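Local coordinates for hemolysin II regulatory protein (Bacillus cereus, PDB 2JJ7) that probably binds DNA as a TetR-family transcriptional regulator of hemolysin II, at residues Leu68-Leu72 / Gln128-Ile132; Thr8-Leu13 / Ala44-Phe48; Tyr86-Phe90 / Phe122-Phe126. One frame throughout, in Å; residues are numbered along the deposited sequence.

Interaction 1: Leu68-Leu72 / Gln128-Ile132; sequences LPNFL and QLKEI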
ATOM      1  N   LEU B  68      -9.073  21.075   0.500  1.00 42.35           N
ATOM      2  CA  LEU B  68      -7.726  21.629   0.509  1.00 40.98           C
ATOM      3  C   LEU B  68      -7.507  22.482  -0.733  1.00 40.16           C
ATOM      4  O   LEU B  68      -8.116  22.217  -1.771  1.00 39.85           O
ATOM      5  CB  LEU B  68      -6.681  20.511   0.628  1.00 41.01           C
ATOM      6  CG  LEU B  68      -6.768  19.681   1.922  1.00 39.75           C
ATOM      7  CD1 LEU B  68      -5.821  18.523   1.830  1.00 38.90           C
ATOM      8  CD2 LEU B  68      -6.476  20.533   3.169  1.00 39.95           C
ATOM      9  N   PRO B  69      -6.641  23.510  -0.634  1.00 39.40           N
ATOM     10  CA  PRO B  69      -6.290  24.270  -1.843  1.00 38.23           C
ATOM     11  C   PRO B  69      -5.581  23.349  -2.831  1.00 35.37           C
ATOM     12  O   PRO B  69      -5.079  22.311  -2.422  1.00 34.24           O
ATOM     13  CB  PRO B  69      -5.304  25.329  -1.326  1.00 38.99           C
ATOM     14  CG  PRO B  69      -4.721  24.731  -0.061  1.00 40.82           C
ATOM     15  CD  PRO B  69      -5.863  23.948   0.544  1.00 39.64           C
ATOM     16  N   ASN B  70      -5.567  23.713  -4.113  1.00 32.09           N
ATOM     17  CA  ASN B  70      -4.820  22.957  -5.102  1.00 31.91           C
ATOM     18  C   ASN B  70      -3.341  23.134  -4.806  1.00 31.22           C
ATOM     19  O   ASN B  70      -2.819  24.241  -4.942  1.00 31.45           O
ATOM     20  CB  ASN B  70      -5.141  23.465  -6.511  1.00 30.84           C
ATOM     21  CG  ASN B  70      -4.551  22.585  -7.590  1.00 32.09           C
ATOM     22  OD1 ASN B  70      -3.493  22.890  -8.146  1.00 33.63           O
ATOM     23  ND2 ASN B  70      -5.222  21.472  -7.882  1.00 29.22           N
ATOM     24  N   PHE B  71      -2.666  22.065  -4.389  1.00 30.97           N
ATOM     25  CA  PHE B  71      -1.258  22.187  -3.997  1.00 31.78           C
ATOM     26  C   PHE B  71      -0.285  22.585  -5.102  1.00 32.35           C
ATOM     27  O   PHE B  71       0.717  23.248  -4.813  1.00 32.89           O
ATOM     28  CB  PHE B  71      -0.757  20.948  -3.256  1.00 32.99           C
ATOM     29  CG  PHE B  71      -1.422  20.739  -1.923  1.00 32.50           C
ATOM     30  CD1 PHE B  71      -1.233  21.644  -0.885  1.00 29.59           C
ATOM     31  CD2 PHE B  71      -2.249  19.647  -1.709  1.00 29.41           C
ATOM     32  CE1 PHE B  71      -1.868  21.455   0.358  1.00 35.14           C
ATOM     33  CE2 PHE B  71      -2.886  19.452  -0.465  1.00 30.98           C
ATOM     34  CZ  PHE B  71      -2.690  20.365   0.558  1.00 33.45           C
ATOM     35  N   LEU B  72      -0.571  22.194  -6.351  1.00 31.86           N
ATOM     36  CA  LEU B  72       0.264  22.587  -7.499  1.00 29.72           C
ATOM     37  C   LEU B  72       0.216  24.087  -7.741  1.00 29.32           C
ATOM     38  O   LEU B  72       1.251  24.724  -7.938  1.00 30.86           O
ATOM     39  CB  LEU B  72      -0.135  21.842  -8.785  1.00 28.65           C
ATOM     40  CG  LEU B  72       0.424  20.459  -9.113  1.00 28.44           C
ATOM     41  CD1 LEU B  72      -0.150  19.954 -10.432  1.00 28.93           C
ATOM     42  CD2 LEU B  72       1.945  20.482  -9.185  1.00 26.88           C
ATOM     43  N   GLN B 128      -5.859  14.704  -5.234  1.00 37.02           N
ATOM     44  CA  GLN B 128      -4.947  15.644  -5.885  1.00 37.34           C
ATOM     45  C   GLN B 128      -3.628  14.962  -6.245  1.00 37.13           C
ATOM     46  O   GLN B 128      -2.897  15.452  -7.092  1.00 38.04           O
ATOM     47  CB  GLN B 128      -4.639  16.832  -4.991  1.00 36.52           C
ATOM     48  CG  GLN B 128      -5.652  17.946  -5.018  1.00 37.74           C
ATOM     49  CD  GLN B 128      -5.122  19.176  -4.310  1.00 44.03           C
ATOM     50  OE1 GLN B 128      -4.016  19.640  -4.599  1.00 39.15           O
ATOM     51  NE2 GLN B 128      -5.896  19.703  -3.368  1.00 44.92           N
ATOM     52  N   LEU B 129      -3.332  13.840  -5.598  1.00 35.21           N
ATOM     53  CA  LEU B 129      -2.063  13.150  -5.795  1.00 34.99           C
ATOM     54  C   LEU B 129      -1.693  12.882  -7.256  1.00 35.76           C
ATOM     55  O   LEU B 129      -0.568  13.158  -7.673  1.00 35.19           O
ATOM     56  CB  LEU B 129      -2.062  11.844  -5.009  1.00 34.58           C
ATOM     57  CG  LEU B 129      -0.784  11.012  -5.067  1.00 35.38           C
ATOM     58  CD1 LEU B 129       0.452  11.847  -4.607  1.00 37.50           C
ATOM     59  CD2 LEU B 129      -0.989   9.724  -4.245  1.00 30.57           C
ATOM     60  N   LYS B 130      -2.631  12.323  -8.018  1.00 36.65           N
ATOM     61  CA  LYS B 130      -2.419  12.051  -9.444  1.00 38.51           C
ATOM     62  C   LYS B 130      -1.817  13.229 -10.201  1.00 38.12           C
ATOM     63  O   LYS B 130      -0.784  13.070 -10.851  1.00 40.20           O
ATOM     64  CB  LYS B 130      -3.709  11.608 -10.143  1.00 38.68           C
ATOM     65  CG  LYS B 130      -3.457  11.187 -11.597  1.00 43.56           C
ATOM     66  CD  LYS B 130      -4.659  10.513 -12.226  1.00 47.97           C
ATOM     67  CE  LYS B 130      -4.318  10.003 -13.626  1.00 59.67           C
ATOM     68  NZ  LYS B 130      -5.522   9.621 -14.427  1.00 59.84           N
ATOM     69  N   GLU B 131      -2.453  14.401 -10.126  1.00 38.02           N
ATOM     70  CA  GLU B 131      -1.957  15.556 -10.894  1.00 39.66           C
ATOM     71  C   GLU B 131      -0.568  16.021 -10.435  1.00 37.79           C
ATOM     72  O   GLU B 131       0.239  16.413 -11.250  1.00 37.07           O
ATOM     73  CB  GLU B 131      -2.960  16.714 -10.944  1.00 39.11           C
ATOM     74  CG  GLU B 131      -3.212  17.431  -9.630  1.00 44.19           C
ATOM     75  CD  GLU B 131      -3.882  18.789  -9.843  1.00 45.31           C
ATOM     76  OE1 GLU B 131      -4.455  19.009 -10.922  1.00 52.76           O
ATOM     77  OE2 GLU B 131      -3.828  19.640  -8.936  1.00 50.69           O
ATOM     78  N   ILE B 132      -0.289  15.931  -9.138  1.00 36.81           N
ATOM     79  CA  ILE B 132       1.036  16.283  -8.615  1.00 36.30           C
ATOM     80  C   ILE B 132       2.125  15.389  -9.231  1.00 36.30           C
ATOM     81  O   ILE B 132       3.194  15.866  -9.646  1.00 35.75           O
ATOM     82  CB  ILE B 132       1.073  16.177  -7.078  1.00 34.45           C
ATOM     83  CG1 ILE B 132       0.144  17.224  -6.451  1.00 35.54           C
ATOM     84  CG2 ILE B 132       2.481  16.419  -6.573  1.00 38.18           C
ATOM     85  CD1 ILE B 132      -0.011  17.095  -4.907  1.00 32.78           C
TER
HETATM   86  O   HOH W   1      -8.695  19.759  -2.933  1.00 36.86           O
HETATM   87  O   HOH W   2      -2.436  19.821  -6.817  1.00 26.82           O
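The side-chain amide of Q128 reads the backbone of the 68-72 segment with both of its polar atoms. NE2 of Q128 donates to O of P69 over 2.9 Å; the carbonyl oxygen lies nearly in the amide plane, whereas the donor stands well above the carbonyl plane of P69. OE1 of Q128 accepts from N of F71 at 2.8 Å, an almost straight bond (169°) made on a lone pair in the carbonyl plane. Gripping a C=O and an N-H two residues apart fixes the rotation of the amide. Water reinforces both ends: one molecule joins NE2 of Q128 to O of L68, and a second gives its protons to OE1 of Q128 and OE2 of E131 while accepting from N of L72.

Beside this clamp, ND2 of N70 donates to OE2 of E131 on the syn side of the carboxylate. At 2.5 Å the ND2 to OE2 distance is unusually short and its exact length doubtful; the donor is tilted from the carboxylate plane, and the amide and carboxylate planes stand 90° apart. The other amide atom of N70, OD1, accepts from N of E73, so the amide is held at both ends. E131 has CG between its backbone N and carbonyl carbon (chi1 68°), from where an extended chain carries the carboxylate to N70.

Packing follows outward. OE1 of Q128 also lies 3.4 Å from CD2 of the F71 ring, at an oblique approach. CD1 of L72 rests 3.7 Å from O of E131, and CG of L72 meets CG1 of I132 at 4.2 Å. F71 packs on E85 and L68 on F90, both of helix 79-96. N70 is thus the N-cap of helix 71-74, and Q128 and E131 tie this helix start to the 128-132 segment in the helical C-terminal part of a TetR-family regulator.

Interaction 2: Thr8-Leu13 / Ala44-Phe48; sequences TMENIL and ASYYF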
ATOM      1  N   THR B   8     -23.151  15.122  24.442  1.00 36.72           N
ATOM      2  CA  THR B   8     -23.589  13.742  24.244  1.00 35.71           C
ATOM      3  C   THR B   8     -23.325  13.303  22.804  1.00 36.01           C
ATOM      4  O   THR B   8     -22.829  12.192  22.570  1.00 34.46           O
ATOM      5  CB  THR B   8     -25.071  13.561  24.626  1.00 36.07           C
ATOM      6  OG1 THR B   8     -25.250  13.959  25.988  1.00 30.84           O
ATOM      7  CG2 THR B   8     -25.504  12.108  24.478  1.00 36.35           C
ATOM      8  N   MET B   9     -23.649  14.188  21.855  1.00 34.44           N
ATOM      9  CA  MET B   9     -23.427  13.933  20.445  1.00 36.34           C
ATOM     10  C   MET B   9     -21.938  13.805  20.140  1.00 37.10           C
ATOM     11  O   MET B   9     -21.538  12.978  19.319  1.00 37.03           O
ATOM     12  CB  MET B   9     -24.056  15.035  19.594  1.00 36.52           C
ATOM     13  CG  MET B   9     -25.563  14.888  19.465  1.00 41.14           C
ATOM     14  SD  MET B   9     -26.291  16.239  18.546  1.00 45.55           S
ATOM     15  CE  MET B   9     -26.031  15.671  16.860  1.00 45.58           C
ATOM     16  N   GLU B  10     -21.128  14.626  20.804  1.00 36.63           N
ATOM     17  CA  GLU B  10     -19.682  14.521  20.702  1.00 39.14           C
ATOM     18  C   GLU B  10     -19.165  13.186  21.242  1.00 38.98           C
ATOM     19  O   GLU B  10     -18.373  12.515  20.581  1.00 39.92           O
ATOM     20  CB  GLU B  10     -18.997  15.674  21.421  1.00 37.53           C
ATOM     21  CG  GLU B  10     -17.502  15.464  21.533  1.00 45.68           C
ATOM     22  CD  GLU B  10     -16.733  16.743  21.388  1.00 56.31           C
ATOM     23  OE1 GLU B  10     -16.892  17.631  22.257  1.00 62.55           O
ATOM     24  OE2 GLU B  10     -15.976  16.859  20.398  1.00 58.06           O
ATOM     25  N   ASN B  11     -19.618  12.809  22.436  1.00 38.11           N
ATOM     26  CA  ASN B  11     -19.334  11.487  22.973  1.00 39.27           C
ATOM     27  C   ASN B  11     -19.686  10.359  21.994  1.00 38.89           C
ATOM     28  O   ASN B  11     -18.904   9.416  21.830  1.00 38.10           O
ATOM     29  CB  ASN B  11     -20.034  11.280  24.323  1.00 37.80           C
ATOM     30  CG  ASN B  11     -19.381  12.074  25.436  1.00 43.44           C
ATOM     31  OD1 ASN B  11     -18.311  12.654  25.255  1.00 50.21           O
ATOM     32  ND2 ASN B  11     -20.020  12.104  26.596  1.00 49.38           N
ATOM     33  N   ILE B  12     -20.843  10.467  21.340  1.00 36.79           N
ATOM     34  CA  ILE B  12     -21.286   9.446  20.385  1.00 35.75           C
ATOM     35  C   ILE B  12     -20.394   9.401  19.141  1.00 37.08           C
ATOM     36  O   ILE B  12     -20.122   8.325  18.610  1.00 34.62           O
ATOM     37  CB  ILE B  12     -22.766   9.623  19.972  1.00 36.49           C
ATOM     38  CG1 ILE B  12     -23.707   9.429  21.179  1.00 32.96           C
ATOM     39  CG2 ILE B  12     -23.147   8.637  18.830  1.00 38.98           C
ATOM     40  CD1 ILE B  12     -25.111  10.032  20.971  1.00 27.73           C
ATOM     41  N   LEU B  13     -19.947  10.571  18.686  1.00 36.70           N
ATOM     42  CA  LEU B  13     -19.065  10.658  17.530  1.00 37.58           C
ATOM     43  C   LEU B  13     -17.659  10.137  17.819  1.00 37.12           C
ATOM     44  O   LEU B  13     -17.077   9.449  16.977  1.00 39.37           O
ATOM     45  CB  LEU B  13     -19.026  12.081  16.974  1.00 36.77           C
ATOM     46  CG  LEU B  13     -20.305  12.492  16.226  1.00 34.96           C
ATOM     47  CD1 LEU B  13     -20.261  13.956  15.798  1.00 38.16           C
ATOM     48  CD2 LEU B  13     -20.568  11.582  15.030  1.00 36.84           C
ATOM     49  N   ALA B  44     -29.000   7.708  20.972  1.00 39.65           N
ATOM     50  CA  ALA B  44     -28.083   7.697  19.840  1.00 40.03           C
ATOM     51  C   ALA B  44     -28.855   7.691  18.518  1.00 40.16           C
ATOM     52  O   ALA B  44     -28.460   8.353  17.553  1.00 39.14           O
ATOM     53  CB  ALA B  44     -27.124   6.487  19.930  1.00 38.62           C
ATOM     54  N   SER B  45     -29.966   6.954  18.491  1.00 39.07           N
ATOM     55  CA  SER B  45     -30.776   6.849  17.279  1.00 39.39           C
ATOM     56  C   SER B  45     -31.653   8.099  17.123  1.00 36.96           C
ATOM     57  O   SER B  45     -31.919   8.538  16.012  1.00 36.70           O
ATOM     58  CB  SER B  45     -31.592   5.549  17.265  1.00 36.92           C
ATOM     59  OG  SER B  45     -32.375   5.434  18.444  1.00 44.14           O
ATOM     60  N   TYR B  46     -32.069   8.694  18.237  1.00 37.94           N
ATOM     61  CA  TYR B  46     -32.746   9.989  18.175  1.00 38.05           C
ATOM     62  C   TYR B  46     -31.850  11.050  17.498  1.00 38.50           C
ATOM     63  O   TYR B  46     -32.281  11.727  16.574  1.00 39.50           O
ATOM     64  CB  TYR B  46     -33.221  10.449  19.562  1.00 38.38           C
ATOM     65  CG  TYR B  46     -33.845  11.823  19.551  1.00 39.10           C
ATOM     66  CD1 TYR B  46     -35.072  12.049  18.911  1.00 35.91           C
ATOM     67  CD2 TYR B  46     -33.201  12.908  20.151  1.00 41.50           C
ATOM     68  CE1 TYR B  46     -35.643  13.316  18.873  1.00 37.15           C
ATOM     69  CE2 TYR B  46     -33.769  14.182  20.123  1.00 39.25           C
ATOM     70  CZ  TYR B  46     -34.983  14.374  19.484  1.00 41.92           C
ATOM     71  OH  TYR B  46     -35.544  15.624  19.459  1.00 52.78           O
ATOM     72  N   TYR B  47     -30.598  11.160  17.933  1.00 38.80           N
ATOM     73  CA  TYR B  47     -29.680  12.177  17.399  1.00 39.12           C
ATOM     74  C   TYR B  47     -29.148  11.921  15.978  1.00 39.63           C
ATOM     75  O   TYR B  47     -28.943  12.862  15.216  1.00 38.56           O
ATOM     76  CB  TYR B  47     -28.498  12.400  18.358  1.00 39.91           C
ATOM     77  CG  TYR B  47     -28.837  13.196  19.613  1.00 40.86           C
ATOM     78  CD1 TYR B  47     -29.662  14.327  19.551  1.00 44.26           C
ATOM     79  CD2 TYR B  47     -28.309  12.833  20.857  1.00 40.24           C
ATOM     80  CE1 TYR B  47     -29.974  15.066  20.701  1.00 44.90           C
ATOM     81  CE2 TYR B  47     -28.609  13.565  22.016  1.00 40.25           C
ATOM     82  CZ  TYR B  47     -29.440  14.682  21.926  1.00 42.37           C
ATOM     83  OH  TYR B  47     -29.742  15.410  23.051  1.00 44.12           O
ATOM     84  N   PHE B  48     -28.900  10.661  15.634  1.00 39.00           N
ATOM     85  CA  PHE B  48     -28.259  10.346  14.359  1.00 41.89           C
ATOM     86  C   PHE B  48     -29.076   9.486  13.398  1.00 43.69           C
ATOM     87  O   PHE B  48     -28.755   9.440  12.208  1.00 45.51           O
ATOM     88  CB  PHE B  48     -26.854   9.755  14.574  1.00 41.43           C
ATOM     89  CG  PHE B  48     -25.882  10.740  15.167  1.00 41.51           C
ATOM     90  CD1 PHE B  48     -25.624  10.746  16.536  1.00 39.69           C
ATOM     91  CD2 PHE B  48     -25.265  11.700  14.359  1.00 39.29           C
ATOM     92  CE1 PHE B  48     -24.746  11.691  17.100  1.00 39.98           C
ATOM     93  CE2 PHE B  48     -24.386  12.641  14.904  1.00 42.47           C
ATOM     94  CZ  PHE B  48     -24.126  12.635  16.280  1.00 36.96           C
TER
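M9 and F48 meet in the densest part of this contact: the methyl CE of M9 comes to 3.6 Å from CZ of the F48 ring. A bend at the end of the M9 chain (chi3 84°) turns that methyl toward F48 while CG and SD stay over one face of the Y47 ring. CG of M9 sits 3.9 Å from the Y47 centroid, a CH-pi contact, and SD of M9 lies 4.3 Å from the same centroid, 22° off the normal, which makes a Met-aromatic contact. F48 is gripped from more than one residue of the 8-13 helix. CG of L13 reaches its CZ at 3.8 Å, and CG2 of I12 approaches its CE1 at 3.9 Å; none of these approaches is squarely face or edge. CD1 of I12 lies 3.9 Å from CA of A44. V39 packs on both I12 and A44, and I33 and A37 of helix 30-37 on I12.

The other flank is looser. T8 touches the Y47 ring only at its edge, CG2 of T8 being 4.2 Å from CE2 of Y47, and T8 and Y47 are both partly exposed, whereas I12, A44 and F48 are buried. The short helical segments cross at 97° with their axes 10.7 Å apart, so the contact is a local patch at a near-perpendicular crossing.

Helix 41-48 completes the predicted helix-turn-helix at 29-48 and, as in other TetR-family proteins, is probably the recognition helix. With no hydrogen bond between the segments, its orientation on helix 5-23 rests here on apolar, sulfur and aromatic packing, a chemistry that depends on shape complementarity more than on directed bonds.

Interaction 3: Tyr86-Phe90 / Phe122-Phe126; sequences YLTVF and FIGSF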
ATOM      1  N   TYR B  86       1.362  18.354   0.229  1.00 37.24           N
ATOM      2  CA  TYR B  86       0.312  17.356   0.185  1.00 39.09           C
ATOM      3  C   TYR B  86       0.581  16.256   1.229  1.00 40.34           C
ATOM      4  O   TYR B  86      -0.282  15.942   2.057  1.00 40.59           O
ATOM      5  CB  TYR B  86       0.236  16.760  -1.221  1.00 38.09           C
ATOM      6  CG  TYR B  86      -0.625  15.527  -1.350  1.00 40.58           C
ATOM      7  CD1 TYR B  86      -0.121  14.255  -1.048  1.00 38.91           C
ATOM      8  CD2 TYR B  86      -1.944  15.619  -1.787  1.00 36.76           C
ATOM      9  CE1 TYR B  86      -0.915  13.129  -1.168  1.00 37.09           C
ATOM     10  CE2 TYR B  86      -2.731  14.491  -1.910  1.00 34.93           C
ATOM     11  CZ  TYR B  86      -2.217  13.255  -1.597  1.00 36.50           C
ATOM     12  OH  TYR B  86      -3.011  12.128  -1.734  1.00 36.03           O
ATOM     13  N   LEU B  87       1.777  15.677   1.169  1.00 37.75           N
ATOM     14  CA  LEU B  87       2.154  14.576   2.052  1.00 38.94           C
ATOM     15  C   LEU B  87       2.214  14.987   3.521  1.00 37.75           C
ATOM     16  O   LEU B  87       1.893  14.183   4.400  1.00 38.16           O
ATOM     17  CB  LEU B  87       3.514  13.985   1.635  1.00 36.90           C
ATOM     18  CG  LEU B  87       3.585  13.231   0.303  1.00 39.97           C
ATOM     19  CD1 LEU B  87       5.014  12.780   0.017  1.00 36.90           C
ATOM     20  CD2 LEU B  87       2.635  12.053   0.263  1.00 37.36           C
ATOM     21  N   THR B  88       2.664  16.213   3.778  1.00 36.86           N
ATOM     22  CA  THR B  88       2.768  16.737   5.144  1.00 37.79           C
ATOM     23  C   THR B  88       1.357  16.885   5.750  1.00 38.70           C
ATOM     24  O   THR B  88       1.093  16.400   6.858  1.00 37.10           O
ATOM     25  CB  THR B  88       3.562  18.061   5.178  1.00 37.27           C
ATOM     26  OG1 THR B  88       4.852  17.845   4.607  1.00 36.27           O
ATOM     27  CG2 THR B  88       3.740  18.607   6.621  1.00 36.07           C
ATOM     28  N   VAL B  89       0.449  17.516   5.003  1.00 39.69           N
ATOM     29  CA  VAL B  89      -0.933  17.705   5.458  1.00 38.69           C
ATOM     30  C   VAL B  89      -1.602  16.348   5.744  1.00 39.43           C
ATOM     31  O   VAL B  89      -2.226  16.166   6.795  1.00 38.56           O
ATOM     32  CB  VAL B  89      -1.780  18.499   4.435  1.00 39.97           C
ATOM     33  CG1 VAL B  89      -3.262  18.497   4.825  1.00 38.40           C
ATOM     34  CG2 VAL B  89      -1.266  19.933   4.280  1.00 40.69           C
ATOM     35  N   PHE B  90      -1.470  15.396   4.819  1.00 37.31           N
ATOM     36  CA  PHE B  90      -2.153  14.117   5.000  1.00 38.30           C
ATOM     37  C   PHE B  90      -1.559  13.210   6.071  1.00 37.05           C
ATOM     38  O   PHE B  90      -2.295  12.665   6.875  1.00 38.21           O
ATOM     39  CB  PHE B  90      -2.390  13.399   3.667  1.00 37.93           C
ATOM     40  CG  PHE B  90      -3.561  13.952   2.910  1.00 38.52           C
ATOM     41  CD1 PHE B  90      -3.376  14.690   1.739  1.00 36.71           C
ATOM     42  CD2 PHE B  90      -4.852  13.797   3.414  1.00 35.85           C
ATOM     43  CE1 PHE B  90      -4.475  15.232   1.055  1.00 37.84           C
ATOM     44  CE2 PHE B  90      -5.970  14.335   2.741  1.00 42.15           C
ATOM     45  CZ  PHE B  90      -5.780  15.046   1.559  1.00 38.99           C
ATOM     46  N   PHE B 122     -12.525  14.147   2.780  1.00 34.51           N
ATOM     47  CA  PHE B 122     -11.173  13.578   2.779  1.00 33.86           C
ATOM     48  C   PHE B 122     -10.702  13.168   1.386  1.00 34.02           C
ATOM     49  O   PHE B 122      -9.723  13.705   0.868  1.00 32.93           O
ATOM     50  CB  PHE B 122     -11.056  12.375   3.741  1.00 35.09           C
ATOM     51  CG  PHE B 122      -9.634  11.943   3.977  1.00 33.85           C
ATOM     52  CD1 PHE B 122      -8.902  12.482   5.027  1.00 33.71           C
ATOM     53  CD2 PHE B 122      -9.011  11.037   3.111  1.00 37.37           C
ATOM     54  CE1 PHE B 122      -7.570  12.108   5.241  1.00 39.04           C
ATOM     55  CE2 PHE B 122      -7.681  10.657   3.302  1.00 40.30           C
ATOM     56  CZ  PHE B 122      -6.955  11.199   4.373  1.00 37.46           C
ATOM     57  N   ILE B 123     -11.414  12.221   0.787  1.00 33.02           N
ATOM     58  CA  ILE B 123     -10.956  11.574  -0.441  1.00 35.70           C
ATOM     59  C   ILE B 123     -10.808  12.544  -1.620  1.00 37.67           C
ATOM     60  O   ILE B 123      -9.875  12.401  -2.427  1.00 38.76           O
ATOM     61  CB  ILE B 123     -11.845  10.365  -0.802  1.00 35.59           C
ATOM     62  CG1 ILE B 123     -11.602   9.234   0.190  1.00 34.86           C
ATOM     63  CG2 ILE B 123     -11.574   9.875  -2.244  1.00 37.14           C
ATOM     64  CD1 ILE B 123     -12.764   8.235   0.335  1.00 32.92           C
ATOM     65  N   GLY B 124     -11.727  13.512  -1.724  1.00 38.42           N
ATOM     66  CA  GLY B 124     -11.694  14.501  -2.802  1.00 37.99           C
ATOM     67  C   GLY B 124     -10.350  15.207  -2.869  1.00 39.29           C
ATOM     68  O   GLY B 124      -9.745  15.307  -3.939  1.00 41.70           O
ATOM     69  N   SER B 125      -9.871  15.678  -1.719  1.00 37.75           N
ATOM     70  CA  SER B 125      -8.606  16.393  -1.638  1.00 36.87           C
ATOM     71  C   SER B 125      -7.407  15.446  -1.765  1.00 38.06           C
ATOM     72  O   SER B 125      -6.373  15.806  -2.354  1.00 35.00           O
ATOM     73  CB  SER B 125      -8.517  17.175  -0.334  1.00 38.13           C
ATOM     74  OG  SER B 125      -9.479  18.218  -0.302  1.00 38.26           O
ATOM     75  N   PHE B 126      -7.562  14.236  -1.223  1.00 37.06           N
ATOM     76  CA  PHE B 126      -6.554  13.188  -1.350  1.00 37.73           C
ATOM     77  C   PHE B 126      -6.286  12.842  -2.824  1.00 37.66           C
ATOM     78  O   PHE B 126      -5.161  12.508  -3.199  1.00 39.16           O
ATOM     79  CB  PHE B 126      -6.961  11.938  -0.536  1.00 34.48           C
ATOM     80  CG  PHE B 126      -5.810  10.999  -0.256  1.00 39.00           C
ATOM     81  CD1 PHE B 126      -5.621   9.859  -1.028  1.00 38.99           C
ATOM     82  CD2 PHE B 126      -4.892  11.273   0.767  1.00 35.64           C
ATOM     83  CE1 PHE B 126      -4.539   8.994  -0.786  1.00 40.81           C
ATOM     84  CE2 PHE B 126      -3.805  10.401   1.031  1.00 40.18           C
ATOM     85  CZ  PHE B 126      -3.630   9.260   0.258  1.00 37.57           C
TER
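F90, which gives up more surface here than any other residue, meets F126 with a face of its ring and F122 with an edge. The edge of F126 points at one face of F90: CD2 of F126 stands 3.5 Å above the F90 plane, over its centre, and the planes are 81° apart, a T-shaped pair. Toward F122 the roles change, because the edge of F90 is now directed at the face of F122 in an offset edge-to-face pair with centroids 5.0 Å apart. The far end of F90 also presses on the main chain, with CZ of F90 3.4 Å from N of F126.

F126 is engaged a second time by Y86. The hydroxyl OH of Y86 donates to the carbonyl O of F126 over 2.6 Å, in the carbonyl plane and on a lone pair (C=O...O angle 128°). That same OH also packs 3.1 Å above the centre of the F126 ring, but its hydrogen bond goes to the carbonyl. With chi1 at 169°, the Y86 ring extends away from its own backbone N and toward F126, while CD1 of F90 sits above the centre of the Y86 ring. The phenol hydroxyl, buried here, is thus satisfied by a backbone acceptor.

The four rings form an aromatic cluster joining helix 79-96 to the short helix 123-126, whose N-cap residue is F122. Around them, F126 packs on T155 and V158 of helix 147-158, F122 on I100 and A104 of helix 98-109, and the neighbouring L87 on helix 169-181, in a bundle made wholly of helices.

Along the chain interaction 2 closes first, within the N-terminal part with the predicted helix-turn-helix; 68-72, 86-90, 122-126 and 128-132 then follow, so the segments of interaction 3 fall between those of interaction 1. These two contacts are neighbours, with centres about 8 Å apart, and they touch: N of L68 lies 3.0 Å from OG of S125, a probable hydrogen bond, and L129 packs on Y86. Together they tie helices 71-74, 79-96, 123-126 and 129-138 into one patch of the C-terminal bundle. Interaction 2 is remote, its centre about 34 Å from interaction 1 and 27 Å from interaction 3, consistent with the TetR-family division into an N-terminal DNA-binding domain and a helical C-terminal domain.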